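Putative oxidoreductase (Jannaschia sp., PDB 3C24) is a putative oxidoreductase that probably binds a nicotinamide dinucleotide cofactor in its Rossmann-type domain, though its substrate is not known. Local coordinates at residues 11-16 with 67-72. Sequence-based numbering, arbitrary orientation.
Sequences PKTVAI and EADVVV
Thr13 O takes two backbone donors from segment 67-72, Asp69 N at 2.9 Å and Val70 N at 3.2 Å, the second nearly in line with the carbonyl. Asp69 answers with its side chain: CG lies beside its own backbone N (chi1 -63°), which brings OD2 to 2.9 Å from Thr13 N, a nearly straight bond that meets the oxygen on its anti side and 29° out of the carboxylate plane. Both polar backbone atoms of Thr13 are thus held by the residues leading into and opening strand 70-72. An alanine here in place of Asp69 would probably leave Thr13 N without its carboxylate acceptor, while the two backbone bonds to Thr13 O could remain. Beyond it the ladder is regular and parallel, with Ala15 N donating to Val70 O and Ala15 O accepting from Val72 N at 2.8 Å. These are the first and third strands of the 2-1-3-4-5 parallel order of a Rossmann-type fold, and strand 37-41 flanks 13-17 on its other edge. On one face Val14 CG1 meets Val72 CG2 at 3.9 Å, while Ile16 lies alongside Val72; helix 160-172 packs on Val14 and Val72. Ala15 points to the opposite face, where its CB meets Ala68 CB, from the loop before the strand, at 4.1 Å.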
loop_
_atom_site.group_PDB
_atom_site.type_symbol
_atom_site.label_atom_id
_atom_site.label_comp_id
_atom_site.label_asym_id
_atom_site.label_seq_id
_atom_site.Cartn_x
_atom_site.Cartn_y
_atom_site.Cartn_z
ATOM N N PRO A 11 -18.803 34.014 -2.647
ATOM C CA PRO A 11 -18.450 33.893 -1.237
ATOM C C PRO A 11 -19.650 33.639 -0.405
ATOM O O PRO A 11 -20.724 34.209 -0.583
ATOM C CB PRO A 11 -17.828 35.247 -0.893
ATOM C CG PRO A 11 -18.104 36.136 -2.044
ATOM C CD PRO A 11 -18.334 35.280 -3.235
ATOM N N LYS A 12 -19.438 32.745 0.526
ATOM C CA LYS A 12 -20.454 32.333 1.463
ATOM C C LYS A 12 -19.953 32.512 2.876
ATOM O O LYS A 12 -18.763 32.544 3.109
ATOM C CB LYS A 12 -20.755 30.855 1.243
ATOM C CG LYS A 12 -21.245 30.525 -0.146
ATOM C CD LYS A 12 -22.703 30.897 -0.334
ATOM C CE LYS A 12 -23.158 30.607 -1.752
ATOM N NZ LYS A 12 -22.559 31.518 -2.793
ATOM N N THR A 13 -20.880 32.649 3.791
ATOM C CA THR A 13 -20.524 32.701 5.195
ATOM C C THR A 13 -20.523 31.257 5.705
ATOM O O THR A 13 -21.528 30.581 5.683
ATOM C CB THR A 13 -21.426 33.612 5.997
ATOM O OG1 THR A 13 -21.229 34.953 5.512
ATOM C CG2 THR A 13 -21.045 33.552 7.463
ATOM N N VAL A 14 -19.360 30.805 6.183
ATOM C CA VAL A 14 -19.184 29.418 6.572
ATOM C C VAL A 14 -18.815 29.363 8.026
ATOM O O VAL A 14 -17.751 29.880 8.416
ATOM C CB VAL A 14 -18.071 28.767 5.747
ATOM C CG1 VAL A 14 -17.857 27.273 6.101
ATOM C CG2 VAL A 14 -18.325 28.880 4.207
ATOM N N ALA A 15 -19.711 28.766 8.818
ATOM C CA ALA A 15 -19.487 28.538 10.240
ATOM C C ALA A 15 -18.937 27.139 10.399
ATOM O O ALA A 15 -19.415 26.161 9.788
ATOM C CB ALA A 15 -20.781 28.709 11.029
ATOM N N ILE A 16 -17.870 27.032 11.166
ATOM C CA ILE A 16 -17.277 25.736 11.457
ATOM C C ILE A 16 -17.378 25.470 12.953
ATOM O O ILE A 16 -16.823 26.191 13.761
ATOM C CB ILE A 16 -15.814 25.682 11.024
ATOM C CG1 ILE A 16 -15.678 25.982 9.524
ATOM C CG2 ILE A 16 -15.194 24.320 11.330
ATOM C CD1 ILE A 16 -14.299 26.219 9.061
ATOM N N GLU A 67 -26.352 34.267 10.254
ATOM C CA GLU A 67 -25.514 34.771 9.161
ATOM C C GLU A 67 -24.973 33.635 8.306
ATOM O O GLU A 67 -24.596 33.829 7.173
ATOM C CB GLU A 67 -24.342 35.577 9.734
ATOM C CG GLU A 67 -24.793 36.889 10.435
ATOM C CD GLU A 67 -23.705 37.532 11.305
ATOM O OE1 GLU A 67 -22.905 36.792 11.924
ATOM O OE2 GLU A 67 -23.676 38.784 11.408
ATOM N N ALA A 68 -25.028 32.441 8.862
ATOM C CA ALA A 68 -24.399 31.262 8.223
ATOM C C ALA A 68 -25.148 30.688 7.051
ATOM O O ALA A 68 -26.295 30.251 7.185
ATOM C CB ALA A 68 -24.168 30.143 9.280
ATOM N N ASP A 69 -24.448 30.604 5.929
ATOM C CA ASP A 69 -24.953 29.966 4.729
ATOM C C ASP A 69 -24.683 28.451 4.815
ATOM O O ASP A 69 -25.438 27.594 4.335
ATOM C CB ASP A 69 -24.277 30.517 3.488
ATOM C CG ASP A 69 -24.554 31.989 3.287
ATOM O OD1 ASP A 69 -25.721 32.376 3.475
ATOM O OD2 ASP A 69 -23.624 32.752 2.941
ATOM N N VAL A 70 -23.560 28.151 5.445
ATOM C CA VAL A 70 -23.048 26.791 5.565
ATOM C C VAL A 70 -22.590 26.606 6.995
ATOM O O VAL A 70 -21.971 27.491 7.576
ATOM C CB VAL A 70 -21.846 26.560 4.604
ATOM C CG1 VAL A 70 -21.344 25.108 4.664
ATOM C CG2 VAL A 70 -22.216 26.923 3.178
ATOM N N VAL A 71 -22.934 25.458 7.562
ATOM C CA VAL A 71 -22.501 25.050 8.914
ATOM C C VAL A 71 -21.832 23.686 8.796
ATOM O O VAL A 71 -22.449 22.668 8.492
ATOM C CB VAL A 71 -23.660 24.987 9.902
ATOM C CG1 VAL A 71 -23.167 24.561 11.279
ATOM C CG2 VAL A 71 -24.352 26.335 9.956
ATOM N N VAL A 72 -20.537 23.687 9.092
ATOM C CA VAL A 72 -19.675 22.533 8.986
ATOM C C VAL A 72 -19.503 21.887 10.333
ATOM O O VAL A 72 -19.058 22.516 11.309
ATOM C CB VAL A 72 -18.268 22.894 8.416
ATOM C CG1 VAL A 72 -17.423 21.600 8.370
ATOM C CG2 VAL A 72 -18.356 23.548 7.054
#